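PDB 3DZD: transcriptional regulator (NtrC family) from Aquifex aeolicus, which probably activates sigma-54-dependent transcription through ATP hydrolysis by its AAA+ domain under receiver-domain control, and is captured here inactive with ADP bound. Local coordinates for residues E130-H135 with A312-K317; P136-I141 with R302-D307; F319-E322 with C327-L330; Q341-K344 with R348-K351. One frame throughout, in Å; residues are numbered along the deposited sequence.

Interaction 1 (E130-H135 with A312-K317); sequences EFVGEH and AEYFLK. With ADP (adenosine-5'-diphosphate), chain C.
Tyr314 of helix 307-322 presents its ring to two side chains of the loop 130-135, Glu130 and Val132. Val132 comes over one face. Its CG2 lies 3.9 Å from Tyr314 CD1, and the methyl stands 20° off the ring normal, a CH-pi contact. Glu130 meets the hydroxyl end of the same ring. Its CB and CG both lie 3.0 Å from Tyr314 OH, unusually short and doubtful. The chain then bends, bringing OE1 to 3.6 Å from Tyr314 CE1 with carboxylate and ring planes 46° apart. No hydrogen bond joins the two segments. Tyr314 reaches this far because its CG is anti to the backbone N (chi1 163°), which sends the ring across to the loop. The adenine of ADP lies beside the contact. Val132 N donates to ADP N1 at 2.9 Å in a nearly straight bond, and ADP N6 gives a more bent one of 3.1 Å to Val132 O. Phe131 turns away from helix 307-322 and sets its ring edge against the amino group, with CD2 3.2 Å from ADP N6. Tyr314 CE2 is 3.9 Å from ADP C2, and Phe315 of the lid also nears the base. A serine in place of Tyr314 would probably open a gap beside Val132 and adenine and strip Glu130 of its aromatic neighbour. The chemistry implies that base recognition rests on backbone groups of Val132, which read N1 and N6 in a pattern suited to adenine, while side chains from both domains supply the apolar walls.

Interaction 2 (P136-I141 with R302-D307); sequences PKILEI and RERGKD
Ile138, in the first turn of helix 136-149, faces Arg304, in the link before helix 307-322, and Asp307, which starts that helix; the backbones come nearest at Lys137 CA and Arg304 CA, 7.4 Å apart. A type II' turn from Arg304 to Asp307 shapes the link, with Gly305 at positive phi (61°) and Asp307 N bonded to Arg304 O. Ile138 carries the apolar part of the contact. Its CD1 sits over one face of the Arg304 guanidinium, 3.7 Å from Arg304 NE, and the two side chains cross at about a right angle. CG1 packs 3.5 Å from Asp307 OD2. With CG1 anti to the carbonyl carbon (chi1 -62°), the longer branch of Ile138 points at both residues. The arginine is held by other bonds: NH2 donates to Pro299 O and Thr163 O, which fix the plane that Ile138 covers. Asp307 uses its other oxygen, OD1, to accept from Glu134 N and His135 N, the residues just before helix 136-149. At the outer side, Lys137 stretches its extended chain toward Glu303. The charges stay apart, with Lys137 NZ 4.1 Å from Glu303 OE1, too long for a salt bridge. A water links the lysine to the backbone of Glu303, accepting from Lys137 NZ at 2.6 Å and donating to Glu303 O at 2.9 Å. The nearest atoms of the Arg304 side chain and ADP are about 4 Å apart. The arrangement is consistent with the junction of a AAA+ module, where the chain leaves the nucleotide-binding core and enters the helical lid beside the nucleotide.

Interaction 3 (F319-E322 with C327-L330); sequences FAKE and CFEL
The Phe328 ring takes Ala320 CB over one face. The methyl lies 4.0 Å from the ring centroid and 23° off the normal, a CH-pi contact offset toward the rim. Its nearest ring atom is Phe328 CE1, at 3.7 Å. The backbone of Lys321 approaches obliquely, with its N 4.1 Å from Phe328 CZ. The aliphatic part of Lys321 runs beside the same ring atom. Phe328 reaches the helix because its CG is anti to the carbonyl carbon (chi1 -74°), which swings the ring back over Ala320. The same alanine methyl also touches Cys327, being 3.7 Å from Cys327 O. Were Phe328 replaced by an alanine, the Ala320 methyl would probably lose its aromatic cover and the Lys321 chain its neighbour. No hydrogen bond joins the segments. Cys327 is tied to Cys361 by a disulfide, which links this loop to the chain beyond helix 346-359. Lys321 NZ bonds Ser189 O of the second subunit, and so the outer edge of the contact borders the dimer interface. The loop after helix 307-322 folds back on the last turn of that helix, plain packing within the helical lid of a AAA+ domain.

Interaction 4 (Q341-K344 with R348-K351); sequences QEWK and RELK. With ADP (adenosine-5'-diphosphate), chain C.
Glu349 of helix 346-359 reaches over to Trp343 in the loop before that helix. From CB the chain runs extended, with CG anti to the backbone N (chi1 -175°). CG lies in the plane of the indole at its edge, 4.0 Å from Trp343 CE3. CD follows at 3.8 Å from Trp343 CE3, and the carboxylate plane is turned 62° from the ring. OE1 lies 3.6 Å from Trp343 CA and accepts a hydrogen bond from Gly345 N, just before the helix. OE2 lies 3.7 Å from Trp343 CE3. It takes a water at 2.8 Å, and that water accepts from Trp343 N. The acid thus ties the loop to the helix start by one direct and one water-mediated bond. The indole is covered on both faces. Gln341 CB and the water lie on one, while Leu350 CB lies on the other. Leu350 CD1 touches Trp343 CH2 at 3.6 Å. On the nucleotide side of the helix, Lys351 NZ donates to ADP O3' at 3.2 Å, and Arg348 NH1 lies 3.8 Å from ADP O2B. The arrangement is consistent with the sensor II region of AAA+ ATPases, in which an arginine on a lid helix lies near the phosphates.

Overall arrangement
All four contacts lie on one side of the chain's centre, around or beyond the ADP site. Interactions 1 and 2 join the nucleotide-binding core to the lid. Interaction 2 is nested within the loop closed by interaction 1, their centres 12 Å apart. Interactions 3 and 4 follow in series and stay within the lid, their centres about 19 Å apart. Helix 307-322 serves both interaction 1 and interaction 3, and its Phe315 packs on Lys351 of interaction 4. Interactions 2 and 3 do not touch; their nearest atoms are about 9 Å apart. Interactions 1 and 4 both reach ADP, while 3 and 4 border the second subunit. The lid thus meets both the nucleotide and a neighbouring copy of the protein.

Interaction 1 (E130-H135 with A312-K317)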
loop_
_atom_site.group_PDB
_atom_site.type_symbol
_atom_site.label_atom_id
_atom_site.label_comp_id
_atom_site.label_asym_id
_atom_site.label_seq_id
_atom_site.Cartn_x
_atom_site.Cartn_y
_atom_site.Cartn_z
ATOM N N GLU A 130 11.443 11.213 7.287
ATOM C CA GLU A 130 12.559 12.076 7.643
ATOM C C GLU A 130 12.173 13.537 7.467
ATOM O O GLU A 130 11.784 13.968 6.382
ATOM C CB GLU A 130 13.773 11.754 6.774
ATOM C CG GLU A 130 14.148 10.277 6.748
ATOM C CD GLU A 130 14.997 9.859 7.937
ATOM O OE1 GLU A 130 15.436 10.749 8.703
ATOM O OE2 GLU A 130 15.227 8.640 8.100
ATOM N N PHE A 131 12.279 14.299 8.545
ATOM C CA PHE A 131 11.989 15.720 8.491
ATOM C C PHE A 131 13.145 16.450 9.130
ATOM O O PHE A 131 13.128 16.737 10.320
ATOM C CB PHE A 131 10.698 16.017 9.235
ATOM C CG PHE A 131 10.246 17.429 9.102
ATOM C CD1 PHE A 131 9.432 18.006 10.068
ATOM C CD2 PHE A 131 10.646 18.190 8.015
ATOM C CE1 PHE A 131 9.010 19.316 9.943
ATOM C CE2 PHE A 131 10.237 19.500 7.880
ATOM C CZ PHE A 131 9.418 20.068 8.849
ATOM N N VAL A 132 14.163 16.744 8.334
ATOM C CA VAL A 132 15.430 17.206 8.879
ATOM C C VAL A 132 15.478 18.721 9.050
ATOM O O VAL A 132 15.069 19.469 8.158
ATOM C CB VAL A 132 16.605 16.733 8.011
ATOM C CG1 VAL A 132 17.913 17.324 8.517
ATOM C CG2 VAL A 132 16.657 15.219 8.011
ATOM N N GLY A 133 15.975 19.160 10.202
ATOM C CA GLY A 133 16.104 20.573 10.493
ATOM C C GLY A 133 16.121 20.877 11.979
ATOM O O GLY A 133 15.310 20.341 12.748
ATOM N N GLU A 134 17.034 21.757 12.376
ATOM C CA GLU A 134 17.152 22.175 13.767
ATOM C C GLU A 134 17.007 23.693 13.958
ATOM O O GLU A 134 17.062 24.175 15.080
ATOM C CB GLU A 134 18.472 21.678 14.378
ATOM C CG GLU A 134 18.607 20.146 14.442
ATOM C CD GLU A 134 17.531 19.482 15.292
ATOM O OE1 GLU A 134 17.236 19.985 16.403
ATOM O OE2 GLU A 134 16.980 18.447 14.849
ATOM N N HIS A 135 16.826 24.450 12.878
ATOM C CA HIS A 135 16.565 25.881 13.029
ATOM C C HIS A 135 15.322 26.092 13.880
ATOM O O HIS A 135 14.317 25.421 13.673
ATOM C CB HIS A 135 16.362 26.581 11.684
ATOM C CG HIS A 135 16.365 28.077 11.789
ATOM N ND1 HIS A 135 15.271 28.798 12.213
ATOM C CD2 HIS A 135 17.342 28.987 11.547
ATOM C CE1 HIS A 135 15.561 30.087 12.213
ATOM N NE2 HIS A 135 16.817 30.226 11.820
ATOM N N ALA A 312 22.233 18.553 3.469
ATOM C CA ALA A 312 23.251 18.098 2.533
ATOM C C ALA A 312 23.867 16.785 3.005
ATOM O O ALA A 312 24.063 15.857 2.218
ATOM C CB ALA A 312 24.338 19.163 2.351
ATOM N N GLU A 313 24.183 16.722 4.292
ATOM C CA GLU A 313 24.801 15.539 4.862
ATOM C C GLU A 313 23.821 14.374 4.829
ATOM O O GLU A 313 24.208 13.233 4.597
ATOM C CB GLU A 313 25.266 15.824 6.292
ATOM C CG GLU A 313 26.455 16.773 6.354
ATOM C CD GLU A 313 26.757 17.265 7.757
ATOM O OE1 GLU A 313 25.843 17.261 8.612
ATOM O OE2 GLU A 313 27.917 17.666 8.001
ATOM N N TYR A 314 22.548 14.678 5.043
ATOM C CA TYR A 314 21.506 13.664 5.030
ATOM C C TYR A 314 21.346 13.084 3.624
ATOM O O TYR A 314 21.174 11.869 3.455
ATOM C CB TYR A 314 20.192 14.263 5.542
ATOM C CG TYR A 314 18.934 13.475 5.218
ATOM C CD1 TYR A 314 18.490 12.449 6.046
ATOM C CD2 TYR A 314 18.174 13.785 4.104
ATOM C CE1 TYR A 314 17.338 11.739 5.752
ATOM C CE2 TYR A 314 17.027 13.087 3.804
ATOM C CZ TYR A 314 16.615 12.067 4.627
ATOM O OH TYR A 314 15.463 11.392 4.308
ATOM N N PHE A 315 21.405 13.948 2.612
ATOM C CA PHE A 315 21.249 13.489 1.234
ATOM C C PHE A 315 22.517 12.784 0.747
ATOM O O PHE A 315 22.451 11.758 0.076
ATOM C CB PHE A 315 20.860 14.649 0.299
ATOM C CG PHE A 315 19.453 15.158 0.513
ATOM C CD1 PHE A 315 18.367 14.288 0.473
ATOM C CD2 PHE A 315 19.213 16.505 0.764
ATOM C CE1 PHE A 315 17.069 14.750 0.685
ATOM C CE2 PHE A 315 17.923 16.977 0.958
ATOM C CZ PHE A 315 16.849 16.103 0.929
ATOM N N LEU A 316 23.669 13.342 1.096
ATOM C CA LEU A 316 24.950 12.767 0.710
ATOM C C LEU A 316 25.079 11.335 1.225
ATOM O O LEU A 316 25.557 10.461 0.513
ATOM C CB LEU A 316 26.096 13.621 1.247
ATOM C CG LEU A 316 27.508 13.123 0.941
ATOM C CD1 LEU A 316 27.794 13.216 -0.553
ATOM C CD2 LEU A 316 28.539 13.910 1.742
ATOM N N LYS A 317 24.649 11.097 2.462
ATOM C CA LYS A 317 24.697 9.755 3.022
ATOM C C LYS A 317 23.712 8.844 2.320
ATOM O O LYS A 317 24.064 7.754 1.885
ATOM C CB LYS A 317 24.402 9.764 4.520
ATOM C CG LYS A 317 25.635 9.881 5.393
ATOM C CD LYS A 317 26.447 11.116 5.031
ATOM C CE LYS A 317 27.452 11.454 6.117
ATOM N NZ LYS A 317 28.373 10.310 6.374
HETATM P PB ADP C . 7.102 20.731 -1.736
HETATM O O1B ADP C . 6.149 19.638 -1.295
HETATM O O2B ADP C . 6.852 21.256 -3.133
HETATM O O3B ADP C . 7.261 21.846 -0.748
HETATM P PA ADP C . 8.979 18.520 -1.642
HETATM O O1A ADP C . 9.041 18.136 -0.190
HETATM O O2A ADP C . 8.093 17.688 -2.547
HETATM O O3A ADP C . 8.595 20.092 -1.753
HETATM O "O5'" ADP C . 10.469 18.474 -2.248
HETATM C "C5'" ADP C . 11.593 18.285 -1.398
HETATM C "C4'" ADP C . 12.327 16.993 -1.700
HETATM O "O4'" ADP C . 13.311 16.858 -0.682
HETATM C "C3'" ADP C . 11.416 15.801 -1.493
HETATM O "O3'" ADP C . 11.993 14.665 -2.144
HETATM C "C2'" ADP C . 11.460 15.512 -0.016
HETATM O "O2'" ADP C . 11.493 14.090 0.120
HETATM C "C1'" ADP C . 12.802 16.072 0.407
HETATM N N9 ADP C . 12.685 16.943 1.595
HETATM C C8 ADP C . 12.087 18.149 1.625
HETATM N N7 ADP C . 12.171 18.713 2.844
HETATM C C5 ADP C . 12.844 17.853 3.628
HETATM C C6 ADP C . 13.269 17.833 5.044
HETATM N N6 ADP C . 12.988 18.877 5.870
HETATM N N1 ADP C . 13.950 16.754 5.473
HETATM C C2 ADP C . 14.231 15.727 4.649
HETATM N N3 ADP C . 13.871 15.672 3.355
HETATM C C4 ADP C . 13.186 16.691 2.800
#

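Interaction 2 (P136-I141 with R302-D307)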
loop_
_atom_site.group_PDB
_atom_site.type_symbol
_atom_site.label_atom_id
_atom_site.label_comp_id
_atom_site.label_asym_id
_atom_site.label_seq_id
_atom_site.Cartn_x
_atom_site.Cartn_y
_atom_site.Cartn_z
ATOM N N PRO A 136 15.392 27.039 14.833
ATOM C CA PRO A 136 14.274 27.365 15.730
ATOM C C PRO A 136 12.922 27.457 15.008
ATOM O O PRO A 136 11.891 27.057 15.557
ATOM C CB PRO A 136 14.674 28.726 16.299
ATOM C CG PRO A 136 16.189 28.702 16.281
ATOM C CD PRO A 136 16.570 27.899 15.065
ATOM N N LYS A 137 12.916 27.973 13.785
ATOM C CA LYS A 137 11.663 28.030 13.038
ATOM C C LYS A 137 11.150 26.627 12.686
ATOM O O LYS A 137 9.952 26.357 12.773
ATOM C CB LYS A 137 11.805 28.914 11.801
ATOM C CG LYS A 137 11.851 30.395 12.163
ATOM C CD LYS A 137 12.392 31.285 11.044
ATOM C CE LYS A 137 11.861 32.712 11.252
ATOM N NZ LYS A 137 12.739 33.787 10.703
ATOM N N ILE A 138 12.063 25.731 12.322
ATOM C CA ILE A 138 11.673 24.362 12.023
ATOM C C ILE A 138 11.284 23.575 13.267
ATOM O O ILE A 138 10.334 22.814 13.241
ATOM C CB ILE A 138 12.766 23.602 11.281
ATOM C CG1 ILE A 138 13.050 24.280 9.935
ATOM C CG2 ILE A 138 12.338 22.150 11.100
ATOM C CD1 ILE A 138 11.867 24.286 8.980
ATOM N N LEU A 139 12.018 23.759 14.358
ATOM C CA LEU A 139 11.665 23.102 15.617
ATOM C C LEU A 139 10.277 23.533 16.097
ATOM O O LEU A 139 9.537 22.739 16.678
ATOM C CB LEU A 139 12.724 23.373 16.691
ATOM C CG LEU A 139 14.102 22.815 16.316
ATOM C CD1 LEU A 139 15.157 23.166 17.353
ATOM C CD2 LEU A 139 14.019 21.292 16.096
ATOM N N GLU A 140 9.927 24.786 15.841
ATOM C CA GLU A 140 8.617 25.314 16.201
ATOM C C GLU A 140 7.502 24.582 15.440
ATOM O O GLU A 140 6.496 24.196 16.026
ATOM C CB GLU A 140 8.590 26.817 15.921
ATOM C CG GLU A 140 7.334 27.544 16.348
ATOM C CD GLU A 140 7.372 29.028 15.968
ATOM O OE1 GLU A 140 8.023 29.369 14.945
ATOM O OE2 GLU A 140 6.756 29.856 16.693
ATOM N N ILE A 141 7.703 24.386 14.134
ATOM C CA ILE A 141 6.781 23.606 13.297
ATOM C C ILE A 141 6.675 22.162 13.818
ATOM O O ILE A 141 5.579 21.611 13.947
ATOM C CB ILE A 141 7.218 23.625 11.802
ATOM C CG1 ILE A 141 7.001 25.016 11.196
ATOM C CG2 ILE A 141 6.493 22.559 10.986
ATOM C CD1 ILE A 141 7.722 25.260 9.896
ATOM N N ARG A 302 16.863 29.136 2.545
ATOM C CA ARG A 302 17.827 30.189 2.871
ATOM C C ARG A 302 17.508 30.934 4.173
ATOM O O ARG A 302 18.297 31.769 4.620
ATOM C CB ARG A 302 17.933 31.201 1.726
ATOM C CG ARG A 302 16.682 32.018 1.543
ATOM C CD ARG A 302 16.611 32.663 0.185
ATOM N NE ARG A 302 15.359 33.392 -0.020
ATOM C CZ ARG A 302 14.264 32.874 -0.574
ATOM N NH1 ARG A 302 14.240 31.604 -0.980
ATOM N NH2 ARG A 302 13.184 33.628 -0.726
ATOM N N GLU A 303 16.352 30.654 4.771
ATOM C CA GLU A 303 16.006 31.257 6.060
ATOM C C GLU A 303 16.247 30.292 7.207
ATOM O O GLU A 303 15.848 30.565 8.333
ATOM C CB GLU A 303 14.542 31.719 6.094
ATOM C CG GLU A 303 14.263 33.001 5.321
ATOM C CD GLU A 303 12.827 33.497 5.504
ATOM O OE1 GLU A 303 12.247 33.323 6.610
ATOM O OE2 GLU A 303 12.278 34.072 4.535
ATOM N N ARG A 304 16.904 29.170 6.923
ATOM C CA ARG A 304 16.979 28.079 7.896
ATOM C C ARG A 304 18.368 27.851 8.474
ATOM O O ARG A 304 18.655 26.785 9.037
ATOM C CB ARG A 304 16.453 26.787 7.290
ATOM C CG ARG A 304 15.032 26.895 6.819
ATOM C CD ARG A 304 14.451 25.527 6.634
ATOM N NE ARG A 304 13.247 25.560 5.818
ATOM C CZ ARG A 304 12.705 24.481 5.265
ATOM N NH1 ARG A 304 13.282 23.297 5.459
ATOM N NH2 ARG A 304 11.593 24.581 4.535
ATOM N N GLY A 305 19.219 28.865 8.353
ATOM C CA GLY A 305 20.530 28.811 8.951
ATOM C C GLY A 305 21.333 27.663 8.387
ATOM O O GLY A 305 21.526 27.559 7.165
ATOM N N LYS A 306 21.784 26.787 9.279
ATOM C CA LYS A 306 22.677 25.704 8.914
ATOM C C LYS A 306 21.932 24.397 8.613
ATOM O O LYS A 306 22.543 23.341 8.445
ATOM C CB LYS A 306 23.734 25.527 10.005
ATOM C CG LYS A 306 24.906 26.517 9.865
ATOM C CD LYS A 306 25.467 26.955 11.207
ATOM C CE LYS A 306 26.691 26.153 11.605
ATOM N NZ LYS A 306 27.825 26.394 10.668
ATOM N N ASP A 307 20.608 24.468 8.525
ATOM C CA ASP A 307 19.849 23.315 8.084
ATOM C C ASP A 307 20.346 22.890 6.706
ATOM O O ASP A 307 20.246 21.727 6.347
ATOM C CB ASP A 307 18.353 23.623 8.018
ATOM C CG ASP A 307 17.662 23.493 9.365
ATOM O OD1 ASP A 307 18.315 23.090 10.356
ATOM O OD2 ASP A 307 16.451 23.797 9.426
HETATM O O HOH W 1 15.021 32.927 9.741
#

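Interaction 3 (F319-E322 with C327-L330)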
loop_
_atom_site.group_PDB
_atom_site.type_symbol
_atom_site.label_atom_id
_atom_site.label_comp_id
_atom_site.label_asym_id
_atom_site.label_seq_id
_atom_site.Cartn_x
_atom_site.Cartn_y
_atom_site.Cartn_z
ATOM N N PHE A 319 22.330 8.899 -0.566
ATOM C CA PHE A 319 22.643 8.582 -1.951
ATOM C C PHE A 319 23.926 7.764 -2.075
ATOM O O PHE A 319 23.948 6.757 -2.777
ATOM C CB PHE A 319 22.713 9.849 -2.813
ATOM C CG PHE A 319 21.391 10.530 -2.983
ATOM C CD1 PHE A 319 20.260 9.796 -3.310
ATOM C CD2 PHE A 319 21.269 11.905 -2.803
ATOM C CE1 PHE A 319 19.029 10.419 -3.460
ATOM C CE2 PHE A 319 20.050 12.534 -2.956
ATOM C CZ PHE A 319 18.930 11.795 -3.279
ATOM N N ALA A 320 24.984 8.196 -1.390
ATOM C CA ALA A 320 26.252 7.469 -1.400
ATOM C C ALA A 320 26.059 6.008 -0.992
ATOM O O ALA A 320 26.686 5.103 -1.548
ATOM C CB ALA A 320 27.274 8.151 -0.491
ATOM N N LYS A 321 25.183 5.783 -0.022
ATOM C CA LYS A 321 24.861 4.437 0.410
ATOM C C LYS A 321 24.107 3.724 -0.707
ATOM O O LYS A 321 24.399 2.572 -1.042
ATOM C CB LYS A 321 24.005 4.483 1.681
ATOM C CG LYS A 321 24.167 3.284 2.613
ATOM C CD LYS A 321 25.465 3.361 3.410
ATOM C CE LYS A 321 25.616 2.187 4.383
ATOM N NZ LYS A 321 26.063 0.922 3.727
ATOM N N GLU A 322 23.148 4.428 -1.295
ATOM C CA GLU A 322 22.227 3.821 -2.249
ATOM C C GLU A 322 22.815 3.617 -3.650
ATOM O O GLU A 322 22.410 2.709 -4.366
ATOM C CB GLU A 322 20.938 4.634 -2.321
ATOM C CG GLU A 322 19.965 4.164 -3.372
ATOM C CD GLU A 322 18.803 5.128 -3.545
ATOM O OE1 GLU A 322 18.000 4.929 -4.488
ATOM O OE2 GLU A 322 18.700 6.087 -2.737
ATOM N N CYS A 327 31.845 8.447 -0.938
ATOM C CA CYS A 327 32.020 9.864 -0.648
ATOM C C CYS A 327 31.055 10.275 0.450
ATOM O O CYS A 327 29.915 10.658 0.180
ATOM C CB CYS A 327 31.760 10.698 -1.900
ATOM S SG CYS A 327 30.186 10.315 -2.710
ATOM N N PHE A 328 31.515 10.201 1.693
ATOM C CA PHE A 328 30.626 10.401 2.828
ATOM C C PHE A 328 30.817 11.698 3.602
ATOM O O PHE A 328 30.015 12.013 4.480
ATOM C CB PHE A 328 30.674 9.193 3.765
ATOM C CG PHE A 328 29.959 7.997 3.219
ATOM C CD1 PHE A 328 28.592 7.860 3.390
ATOM C CD2 PHE A 328 30.648 7.026 2.508
ATOM C CE1 PHE A 328 27.926 6.774 2.882
ATOM C CE2 PHE A 328 29.987 5.931 1.995
ATOM C CZ PHE A 328 28.624 5.804 2.183
ATOM N N GLU A 329 31.853 12.462 3.283
ATOM C CA GLU A 329 32.023 13.740 3.957
ATOM C C GLU A 329 31.961 14.912 2.994
ATOM O O GLU A 329 32.442 14.832 1.861
ATOM C CB GLU A 329 33.326 13.783 4.758
ATOM C CG GLU A 329 34.579 13.706 3.906
ATOM C CD GLU A 329 35.817 14.177 4.645
ATOM O OE1 GLU A 329 36.660 13.324 5.002
ATOM O OE2 GLU A 329 35.943 15.401 4.876
ATOM N N LEU A 330 31.347 15.993 3.460
ATOM C CA LEU A 330 31.373 17.266 2.763
ATOM C C LEU A 330 32.605 18.031 3.201
ATOM O O LEU A 330 32.850 18.185 4.399
ATOM C CB LEU A 330 30.141 18.096 3.119
ATOM C CG LEU A 330 28.780 17.564 2.701
ATOM C CD1 LEU A 330 27.658 18.394 3.335
ATOM C CD2 LEU A 330 28.686 17.550 1.178
#

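Interaction 4 (Q341-K344 with R348-K351)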
loop_
_atom_site.group_PDB
_atom_site.type_symbol
_atom_site.label_atom_id
_atom_site.label_comp_id
_atom_site.label_asym_id
_atom_site.label_seq_id
_atom_site.Cartn_x
_atom_site.Cartn_y
_atom_site.Cartn_z
ATOM N N GLN A 341 24.490 30.051 -1.096
ATOM C CA GLN A 341 23.499 29.930 -2.160
ATOM C C GLN A 341 22.128 30.455 -1.728
ATOM O O GLN A 341 21.796 30.458 -0.549
ATOM C CB GLN A 341 23.406 28.481 -2.665
ATOM C CG GLN A 341 24.750 27.917 -3.118
ATOM C CD GLN A 341 25.454 28.816 -4.132
ATOM O OE1 GLN A 341 24.952 29.023 -5.245
ATOM N NE2 GLN A 341 26.625 29.345 -3.759
ATOM N N GLU A 342 21.348 30.896 -2.709
ATOM C CA GLU A 342 19.991 31.368 -2.484
ATOM C C GLU A 342 18.961 30.241 -2.382
ATOM O O GLU A 342 18.020 30.335 -1.596
ATOM C CB GLU A 342 19.592 32.330 -3.596
ATOM C CG GLU A 342 20.243 33.678 -3.439
ATOM C CD GLU A 342 19.676 34.414 -2.254
ATOM O OE1 GLU A 342 18.429 34.474 -2.164
ATOM O OE2 GLU A 342 20.467 34.918 -1.421
ATOM N N TRP A 343 19.139 29.194 -3.188
ATOM C CA TRP A 343 18.223 28.062 -3.227
ATOM C C TRP A 343 16.814 28.476 -3.604
ATOM O O TRP A 343 15.874 28.259 -2.842
ATOM C CB TRP A 343 18.206 27.323 -1.891
ATOM C CG TRP A 343 19.564 26.933 -1.402
ATOM C CD1 TRP A 343 20.208 27.419 -0.307
ATOM C CD2 TRP A 343 20.442 25.972 -1.990
ATOM N NE1 TRP A 343 21.429 26.817 -0.169
ATOM C CE2 TRP A 343 21.604 25.930 -1.198
ATOM C CE3 TRP A 343 20.366 25.152 -3.116
ATOM C CZ2 TRP A 343 22.677 25.100 -1.491
ATOM C CZ3 TRP A 343 21.434 24.328 -3.407
ATOM C CH2 TRP A 343 22.575 24.307 -2.595
ATOM N N LYS A 344 16.654 29.067 -4.782
ATOM C CA LYS A 344 15.320 29.448 -5.246
ATOM C C LYS A 344 14.400 28.226 -5.376
ATOM O O LYS A 344 13.181 28.332 -5.249
ATOM C CB LYS A 344 15.390 30.208 -6.570
ATOM C CG LYS A 344 14.023 30.621 -7.086
ATOM C CD LYS A 344 14.120 31.564 -8.273
ATOM C CE LYS A 344 12.752 32.111 -8.655
ATOM N NZ LYS A 344 12.822 33.009 -9.840
ATOM N N ARG A 348 14.308 20.987 -2.816
ATOM C CA ARG A 348 14.218 20.237 -4.051
ATOM C C ARG A 348 15.481 20.485 -4.883
ATOM O O ARG A 348 16.068 19.556 -5.430
ATOM C CB ARG A 348 12.957 20.669 -4.794
ATOM C CG ARG A 348 12.621 19.870 -6.009
ATOM C CD ARG A 348 11.169 20.121 -6.341
ATOM N NE ARG A 348 10.979 21.455 -6.893
ATOM C CZ ARG A 348 9.812 22.088 -6.919
ATOM N NH1 ARG A 348 8.735 21.505 -6.412
ATOM N NH2 ARG A 348 9.723 23.299 -7.453
ATOM N N GLU A 349 15.902 21.745 -4.950
ATOM C CA GLU A 349 17.156 22.106 -5.609
ATOM C C GLU A 349 18.367 21.452 -4.923
ATOM O O GLU A 349 19.173 20.791 -5.579
ATOM C CB GLU A 349 17.325 23.628 -5.670
ATOM C CG GLU A 349 18.559 24.072 -6.470
ATOM C CD GLU A 349 18.762 25.582 -6.502
ATOM O OE1 GLU A 349 17.788 26.347 -6.306
ATOM O OE2 GLU A 349 19.913 26.010 -6.721
ATOM N N LEU A 350 18.483 21.628 -3.607
ATOM C CA LEU A 350 19.583 21.030 -2.851
ATOM C C LEU A 350 19.687 19.516 -3.043
ATOM O O LEU A 350 20.774 18.993 -3.264
ATOM C CB LEU A 350 19.460 21.332 -1.358
ATOM C CG LEU A 350 20.549 20.730 -0.460
ATOM C CD1 LEU A 350 21.905 21.380 -0.680
ATOM C CD2 LEU A 350 20.153 20.843 0.996
ATOM N N LYS A 351 18.560 18.816 -2.956
ATOM C CA LYS A 351 18.578 17.367 -3.037
ATOM C C LYS A 351 19.146 16.939 -4.383
ATOM O O LYS A 351 20.076 16.139 -4.460
ATOM C CB LYS A 351 17.174 16.775 -2.857
ATOM C CG LYS A 351 17.192 15.269 -2.687
ATOM C CD LYS A 351 15.803 14.635 -2.693
ATOM C CE LYS A 351 15.215 14.611 -4.092
ATOM N NZ LYS A 351 14.172 13.550 -4.206
HETATM P PB ADP C . 7.102 20.731 -1.736
HETATM O O1B ADP C . 6.149 19.638 -1.295
HETATM O O2B ADP C . 6.852 21.256 -3.133
HETATM O O3B ADP C . 7.261 21.846 -0.748
HETATM P PA ADP C . 8.979 18.520 -1.642
HETATM O O1A ADP C . 9.041 18.136 -0.190
HETATM O O2A ADP C . 8.093 17.688 -2.547
HETATM O O3A ADP C . 8.595 20.092 -1.753
HETATM O "O5'" ADP C . 10.469 18.474 -2.248
HETATM C "C5'" ADP C . 11.593 18.285 -1.398
HETATM C "C4'" ADP C . 12.327 16.993 -1.700
HETATM O "O4'" ADP C . 13.311 16.858 -0.682
HETATM C "C3'" ADP C . 11.416 15.801 -1.493
HETATM O "O3'" ADP C . 11.993 14.665 -2.144
HETATM C "C2'" ADP C . 11.460 15.512 -0.016
HETATM O "O2'" ADP C . 11.493 14.090 0.120
HETATM C "C1'" ADP C . 12.802 16.072 0.407
HETATM N N9 ADP C . 12.685 16.943 1.595
HETATM C C8 ADP C . 12.087 18.149 1.625
HETATM N N7 ADP C . 12.171 18.713 2.844
HETATM C C5 ADP C . 12.844 17.853 3.628
HETATM C C6 ADP C . 13.269 17.833 5.044
HETATM N N6 ADP C . 12.988 18.877 5.870
HETATM N N1 ADP C . 13.950 16.754 5.473
HETATM C C2 ADP C . 14.231 15.727 4.649
HETATM N N3 ADP C . 13.871 15.672 3.355
HETATM C C4 ADP C . 13.186 16.691 2.800
HETATM O O HOH W 2 20.672 28.425 -5.440
#